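Long-range contacts in nitroreductase family protein (PDB 7DP1), which probably uses FMN and NADPH to reduce nitro groups of dinitroaniline herbicides, as a nitroreductase of the FMN-dependent family: residues Arg22-Arg27 with Phe132-Met137; Pro52-Val57 with Phe139-Arg144. The protein carries 1 engineered substitution. One frame throughout, in Å; residues are numbered along the deposited sequence.

Contact 1 of 2, residues Arg22-Arg27 with Phe132-Met137. With FMN (flavin mononucleotide), chain C.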
loop_
_atom_site.group_PDB
_atom_site.type_symbol
_atom_site.label_atom_id
_atom_site.label_comp_id
_atom_site.label_asym_id
_atom_site.label_seq_id
_atom_site.Cartn_x
_atom_site.Cartn_y
_atom_site.Cartn_z
ATOM N N ARG A 22 -6.367 -5.460 18.406
ATOM C CA ARG A 22 -5.341 -5.876 19.365
ATOM C C ARG A 22 -5.928 -6.741 20.476
ATOM O O ARG A 22 -5.453 -6.724 21.618
ATOM C CB ARG A 22 -4.624 -4.647 19.941
ATOM C CG ARG A 22 -3.944 -3.833 18.845
ATOM C CD ARG A 22 -3.341 -2.521 19.315
ATOM N NE ARG A 22 -2.711 -1.815 18.191
ATOM C CZ ARG A 22 -3.265 -0.796 17.538
ATOM N NH1 ARG A 22 -4.461 -0.349 17.899
ATOM N NH2 ARG A 22 -2.623 -0.224 16.521
ATOM N N ALA A 23 -6.975 -7.486 20.130
ATOM C CA ALA A 23 -7.514 -8.525 20.997
ATOM C C ALA A 23 -8.330 -9.528 20.195
ATOM O O ALA A 23 -9.420 -9.202 19.697
ATOM C CB ALA A 23 -8.360 -7.931 22.096
ATOM N N PHE A 24 -7.795 -10.745 20.088
ATOM C CA PHE A 24 -8.417 -11.833 19.337
ATOM C C PHE A 24 -8.907 -12.961 20.236
ATOM O O PHE A 24 -8.284 -13.280 21.251
ATOM C CB PHE A 24 -7.436 -12.424 18.317
ATOM C CG PHE A 24 -6.912 -11.435 17.315
ATOM C CD1 PHE A 24 -5.817 -10.644 17.608
ATOM C CD2 PHE A 24 -7.497 -11.319 16.063
ATOM C CE1 PHE A 24 -5.326 -9.740 16.672
ATOM C CE2 PHE A 24 -7.013 -10.420 15.134
ATOM C CZ PHE A 24 -5.922 -9.628 15.439
ATOM N N THR A 25 -10.021 -13.575 19.859
ATOM C CA THR A 25 -10.442 -14.816 20.498
ATOM C C THR A 25 -9.520 -15.898 19.940
ATOM O O THR A 25 -8.803 -15.640 18.983
ATOM C CB THR A 25 -11.914 -15.134 20.205
ATOM O OG1 THR A 25 -12.052 -15.580 18.853
ATOM C CG2 THR A 25 -12.784 -13.890 20.416
ATOM N N ASP A 26 -9.554 -17.112 20.476
ATOM C CA ASP A 26 -8.657 -18.158 19.970
ATOM C C ASP A 26 -9.346 -19.106 18.996
ATOM O O ASP A 26 -8.929 -20.249 18.815
ATOM C CB ASP A 26 -8.072 -18.959 21.125
ATOM C CG ASP A 26 -9.132 -19.632 21.933
ATOM O OD1 ASP A 26 -10.316 -19.507 21.552
ATOM O OD2 ASP A 26 -8.789 -20.286 22.941
ATOM N N ARG A 27 -10.431 -18.638 18.408
ATOM C CA ARG A 27 -11.078 -19.364 17.339
ATOM C C ARG A 27 -10.081 -19.482 16.193
ATOM O O ARG A 27 -9.502 -18.477 15.770
ATOM C CB ARG A 27 -12.345 -18.632 16.914
ATOM C CG ARG A 27 -13.101 -19.245 15.764
ATOM C CD ARG A 27 -14.332 -18.403 15.467
ATOM N NE ARG A 27 -15.067 -18.903 14.312
ATOM C CZ ARG A 27 -16.162 -18.330 13.826
ATOM N NH1 ARG A 27 -16.649 -17.245 14.409
ATOM N NH2 ARG A 27 -16.773 -18.843 12.764
ATOM N N PHE A 132 -0.888 -10.165 19.762
ATOM C CA PHE A 132 -2.071 -9.822 20.543
ATOM C C PHE A 132 -2.986 -11.024 20.676
ATOM O O PHE A 132 -4.201 -10.863 20.762
ATOM C CB PHE A 132 -2.833 -8.649 19.914
ATOM C CG PHE A 132 -2.018 -7.397 19.776
ATOM C CD1 PHE A 132 -1.529 -6.748 20.896
ATOM C CD2 PHE A 132 -1.734 -6.872 18.529
ATOM C CE1 PHE A 132 -0.785 -5.587 20.778
ATOM C CE2 PHE A 132 -0.978 -5.718 18.402
ATOM C CZ PHE A 132 -0.502 -5.073 19.529
ATOM N N GLY A 133 -2.407 -12.224 20.637
ATOM C CA GLY A 133 -3.173 -13.439 20.827
ATOM C C GLY A 133 -3.794 -14.015 19.572
ATOM O O GLY A 133 -4.596 -14.944 19.635
ATOM N N ALA A 134 -3.444 -13.452 18.427
ATOM C CA ALA A 134 -3.913 -13.984 17.156
ATOM C C ALA A 134 -3.314 -15.369 16.909
ATOM O O ALA A 134 -2.145 -15.612 17.222
ATOM C CB ALA A 134 -3.566 -13.048 16.034
ATOM N N PRO A 135 -4.122 -16.281 16.352
ATOM C CA PRO A 135 -3.706 -17.666 16.075
ATOM C C PRO A 135 -2.805 -17.803 14.850
ATOM O O PRO A 135 -2.103 -18.803 14.723
ATOM C CB PRO A 135 -5.036 -18.387 15.848
ATOM C CG PRO A 135 -5.928 -17.327 15.309
ATOM C CD PRO A 135 -5.541 -16.061 16.035
ATOM N N VAL A 136 -2.830 -16.807 13.976
ATOM C CA VAL A 136 -2.103 -16.840 12.708
ATOM C C VAL A 136 -1.266 -15.582 12.556
ATOM O O VAL A 136 -1.711 -14.497 12.925
ATOM C CB VAL A 136 -3.085 -16.964 11.501
ATOM C CG1 VAL A 136 -2.385 -16.661 10.182
ATOM C CG2 VAL A 136 -3.756 -18.358 11.474
ATOM N N MET A 137 -0.044 -15.717 12.054
ATOM C CA MET A 137 0.782 -14.539 11.790
ATOM C C MET A 137 1.379 -14.612 10.386
ATOM O O MET A 137 2.027 -15.601 10.030
ATOM C CB MET A 137 1.905 -14.403 12.831
ATOM C CG MET A 137 2.918 -13.300 12.511
ATOM S SD MET A 137 2.203 -11.629 12.648
ATOM C CE MET A 137 1.656 -11.707 14.365
HETATM N N1 FMN C . 0.046 -1.270 15.448
HETATM C C2 FMN C . 0.656 -1.783 16.574
HETATM O O2 FMN C . 0.082 -1.759 17.656
HETATM N N3 FMN C . 1.919 -2.326 16.506
HETATM C C4 FMN C . 2.597 -2.372 15.311
HETATM O O4 FMN C . 3.731 -2.883 15.272
HETATM C C4A FMN C . 1.984 -1.841 14.177
HETATM N N5 FMN C . 2.634 -1.859 12.963
HETATM C C5A FMN C . 2.032 -1.357 11.825
HETATM C C6 FMN C . 2.723 -1.411 10.618
HETATM C C7 FMN C . 2.143 -0.911 9.467
HETATM C C7M FMN C . 2.860 -0.967 8.154
HETATM C C8 FMN C . 0.872 -0.359 9.519
HETATM C C8M FMN C . 0.285 0.148 8.233
HETATM C C9 FMN C . 0.173 -0.299 10.726
HETATM C C9A FMN C . 0.755 -0.799 11.893
HETATM N N10 FMN C . 0.104 -0.764 13.117
HETATM C C10 FMN C . 0.714 -1.281 14.250
HETATM C "C1'" FMN C . -1.277 -0.205 13.247
HETATM C "C2'" FMN C . -1.363 1.318 13.243
HETATM O "O2'" FMN C . -1.035 1.810 14.517
HETATM C "C3'" FMN C . -2.801 1.704 12.908
HETATM O "O3'" FMN C . -2.997 1.390 11.545
HETATM C "C4'" FMN C . -3.110 3.187 13.095
HETATM O "O4'" FMN C . -3.036 3.612 14.444
HETATM C "C5'" FMN C . -4.526 3.419 12.626
HETATM O "O5'" FMN C . -5.374 2.632 13.426
HETATM P P FMN C . -6.408 1.668 12.660
HETATM O O1P FMN C . -7.037 0.744 13.664
HETATM O O2P FMN C . -7.460 2.520 11.970
HETATM O O3P FMN C . -5.647 0.881 11.608
#

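Contact 2 of 2, residues Pro52-Val57 with Phe139-Arg144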
loop_
_atom_site.group_PDB
_atom_site.type_symbol
_atom_site.label_atom_id
_atom_site.label_comp_id
_atom_site.label_asym_id
_atom_site.label_seq_id
_atom_site.Cartn_x
_atom_site.Cartn_y
_atom_site.Cartn_z
ATOM N N PRO A 52 5.738 -7.724 -6.180
ATOM C CA PRO A 52 6.963 -8.001 -5.407
ATOM C C PRO A 52 6.728 -8.613 -4.017
ATOM O O PRO A 52 7.705 -9.025 -3.387
ATOM C CB PRO A 52 7.621 -6.618 -5.306
ATOM C CG PRO A 52 6.426 -5.650 -5.307
ATOM C CD PRO A 52 5.399 -6.288 -6.220
ATOM N N TRP A 53 5.479 -8.685 -3.555
ATOM C CA TRP A 53 5.178 -9.218 -2.234
ATOM C C TRP A 53 5.387 -10.731 -2.082
ATOM O O TRP A 53 5.045 -11.519 -2.964
ATOM C CB TRP A 53 3.739 -8.872 -1.828
ATOM C CG TRP A 53 2.691 -9.189 -2.830
ATOM C CD1 TRP A 53 2.011 -10.367 -2.970
ATOM C CD2 TRP A 53 2.180 -8.306 -3.840
ATOM N NE1 TRP A 53 1.115 -10.272 -4.006
ATOM C CE2 TRP A 53 1.202 -9.019 -4.558
ATOM C CE3 TRP A 53 2.456 -6.975 -4.203
ATOM C CZ2 TRP A 53 0.500 -8.456 -5.635
ATOM C CZ3 TRP A 53 1.744 -6.406 -5.262
ATOM C CH2 TRP A 53 0.782 -7.151 -5.967
ATOM N N GLN A 54 5.927 -11.121 -0.940
ATOM C CA GLN A 54 6.060 -12.546 -0.591
ATOM C C GLN A 54 5.643 -12.714 0.854
ATOM O O GLN A 54 5.943 -11.864 1.685
ATOM C CB GLN A 54 7.493 -13.044 -0.790
ATOM C CG GLN A 54 7.885 -13.247 -2.239
ATOM C CD GLN A 54 9.351 -13.612 -2.396
ATOM O OE1 GLN A 54 10.188 -12.769 -2.714
ATOM N NE2 GLN A 54 9.668 -14.871 -2.146
ATOM N N ALA A 55 4.974 -13.807 1.177
ATOM C CA ALA A 55 4.496 -13.944 2.540
ATOM C C ALA A 55 4.736 -15.320 3.097
ATOM O O ALA A 55 4.533 -16.320 2.422
ATOM C CB ALA A 55 3.015 -13.609 2.625
ATOM N N THR A 56 5.160 -15.352 4.354
ATOM C CA THR A 56 5.253 -16.584 5.102
ATOM C C THR A 56 4.195 -16.587 6.204
ATOM O O THR A 56 4.253 -15.800 7.152
ATOM C CB THR A 56 6.649 -16.762 5.687
ATOM O OG1 THR A 56 7.580 -16.806 4.600
ATOM C CG2 THR A 56 6.743 -18.068 6.502
ATOM N N VAL A 57 3.206 -17.459 6.050
ATOM C CA VAL A 57 2.106 -17.546 7.002
ATOM C C VAL A 57 2.364 -18.627 8.012
ATOM O O VAL A 57 2.490 -19.807 7.649
ATOM C CB VAL A 57 0.785 -17.825 6.287
ATOM C CG1 VAL A 57 -0.360 -17.875 7.278
ATOM C CG2 VAL A 57 0.549 -16.742 5.210
ATOM N N PHE A 139 3.998 -12.983 7.753
ATOM C CA PHE A 139 5.174 -12.144 7.631
ATOM C C PHE A 139 5.365 -11.791 6.173
ATOM O O PHE A 139 5.575 -12.670 5.316
ATOM C CB PHE A 139 6.408 -12.838 8.186
ATOM C CG PHE A 139 6.409 -12.950 9.680
ATOM C CD1 PHE A 139 6.660 -11.839 10.461
ATOM C CD2 PHE A 139 6.164 -14.170 10.303
ATOM C CE1 PHE A 139 6.658 -11.929 11.853
ATOM C CE2 PHE A 139 6.158 -14.274 11.680
ATOM C CZ PHE A 139 6.419 -13.149 12.470
ATOM N N LEU A 140 5.273 -10.496 5.904
ATOM C CA LEU A 140 5.356 -9.969 4.546
ATOM C C LEU A 140 6.771 -9.554 4.267
ATOM O O LEU A 140 7.339 -8.745 4.998
ATOM C CB LEU A 140 4.373 -8.789 4.364
ATOM C CG LEU A 140 4.458 -7.905 3.113
ATOM C CD1 LEU A 140 4.466 -8.729 1.846
ATOM C CD2 LEU A 140 3.275 -6.890 3.096
ATOM N N HIS A 141 7.365 -10.138 3.234
ATOM C CA HIS A 141 8.741 -9.810 2.914
ATOM C C HIS A 141 8.966 -9.760 1.412
ATOM O O HIS A 141 8.066 -10.096 0.634
ATOM C CB HIS A 141 9.681 -10.812 3.549
ATOM C CG HIS A 141 9.364 -12.234 3.194
ATOM N ND1 HIS A 141 9.986 -12.888 2.172
ATOM C CD2 HIS A 141 8.494 -13.109 3.757
ATOM C CE1 HIS A 141 9.513 -14.137 2.098
ATOM N NE2 HIS A 141 8.615 -14.287 3.043
ATOM N N CYS A 142 10.160 -9.329 1.015
ATOM C CA CYS A 142 10.494 -9.220 -0.401
ATOM C C CYS A 142 12.002 -9.262 -0.594
ATOM O O CYS A 142 12.777 -9.195 0.368
ATOM C CB CYS A 142 9.927 -7.923 -1.004
ATOM S SG CYS A 142 10.625 -6.389 -0.256
ATOM N N SER A 143 12.418 -9.374 -1.845
ATOM C CA SER A 143 13.836 -9.338 -2.160
ATOM C C SER A 143 14.425 -7.985 -1.794
ATOM O O SER A 143 13.752 -6.967 -1.927
ATOM C CB SER A 143 14.075 -9.612 -3.640
ATOM O OG SER A 143 15.426 -9.335 -3.959
ATOM N N ARG A 144 15.679 -7.977 -1.348
ATOM C CA ARG A 144 16.379 -6.728 -1.034
ATOM C C ARG A 144 16.687 -5.857 -2.246
ATOM O O ARG A 144 17.171 -4.738 -2.086
ATOM C CB ARG A 144 17.685 -7.016 -0.292
ATOM C CG ARG A 144 17.457 -7.581 1.081
ATOM C CD ARG A 144 18.724 -7.658 1.919
ATOM N NE ARG A 144 18.346 -7.988 3.285
ATOM C CZ ARG A 144 18.306 -7.116 4.282
ATOM N NH1 ARG A 144 17.922 -7.510 5.489
ATOM N NH2 ARG A 144 18.663 -5.861 4.076
HETATM O O HOH W 1 10.188 -10.032 -3.494
#

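Contact 1 of 2, residues Arg22-Arg27 with Phe132-Met137
The backbones of R22 and F132 run alongside each other, with CA atoms 5.3 Å apart, and those of F24 and A134 keep a similar spacing. End to end, R22-R27 and F132-P135 head in nearly the same direction, yet they are joined by side-chain packing and not by strand pairing. F132 and G133 both take positive phi where the chain turns past F24. Two CH-pi contacts carry the interface. The side chain of R22 lies along one face of the F132 ring, its CG 3.7 Å from the ring centroid, and the two side chains point the same way toward the flavin. CG of R22 stands beside the backbone N (chi1 -60°), and the extended chain beyond it carries the guanidinium past the ring, with the two planes nearly perpendicular at 89°. There NE donates to FMN O2 at 2.8 Å, while NH2 reaches FMN N1 at 3.1 Å in an almost straight bond (173°); a weak bond from NH2 to O2 is added. F24 repeats the pattern with the roles exchanged: its ring receives the methyl of A134 over one face, CB lying 3.8 Å from the centroid, and F132 O lies in plane at the ring edge, 3.6 Å from F24 CD1. Farther along, P135 CG packs against R27 O. N213 binds R22 N and A23 O, while W63 NE1 binds A134 O, so both loops are tied to the surrounding chain. With F132 supporting the aliphatic part of R22, the guanidinium meets the pyrimidine end of the isoalloxazine edge-on, N1 lying in its plane. The arrangement belongs to the FMN pocket of the nitroreductase fold, where a positive group beside N1 and O2 would probably stabilise negative charge on the reduced flavin.

Contact 2 of 2, residues Pro52-Val57 with Phe139-Arg144
Q54 and H141 form a hydrogen-bonded antiparallel pair: H141 N donates to Q54 O at 2.7 Å, nearly straight at 176°, and Q54 N donates back to H141 O along a more bent path. T56 and F139 make the next hydrogen-bonded pair, with T56 N to F139 O and F139 N to T56 O both 2.9 Å. Between them A55 and L140 are the non-hydrogen-bonded pair, where A55 CA comes within 3.2 Å of F139 O in a CA-H...O contact. On the face that carries Q54, T56 and H141, the imidazole folds back over the neighbouring strand, because its CG stands between the backbone N and carbonyl carbon (chi1 54°). One ring face then covers Q54 O and takes a CH-pi contact from Q54 CB, while NE2, at the ring edge, shares a hydrogen bond with T56 OG1 at 3.1 Å. On the other face L140 CD1 meets W53 CB at 3.7 Å. Beyond the ladder, a water accepts a hydrogen bond from S143 N and donates to P52 O and to Q54 OE1 (2.8 Å), bridging the strands where their direct pairing has ended. The second shell sets these groups: Q195 OE1 binds H141 ND1, W53 stacks on W157 and bonds to Q42 through NE1, and F139 packs edge-to-face with W178. A55, T56 and V57 also pair in a parallel ladder with a strand of the second subunit, so the sheet runs on across the dimer interface. With ND1 held by Q195 and NE2 by T56 OG1, both nitrogens of a buried imidazole are satisfied and its rotation is fixed, which adds a side-chain link between the strands to the backbone ladder.

Both contacts draw on strand 136-143, contact 1 through the loop leading into it and contact 2 along its later part, and they meet where V136 CG1 packs on V57 CG1 at 3.7 Å. Contact 1 is partly buried: it runs from the flavin at R22 and F132 out to exposed loop residues, and it relies on CH-pi packing with the guanidinium of R22 turned to FMN. Contact 2 is buried, lies within the sheet, and rests on backbone hydrogen bonds supplemented by a histidine-threonine link and a water. One therefore joins two loops beside the cofactor, whereas the other builds sheet that continues into the second subunit.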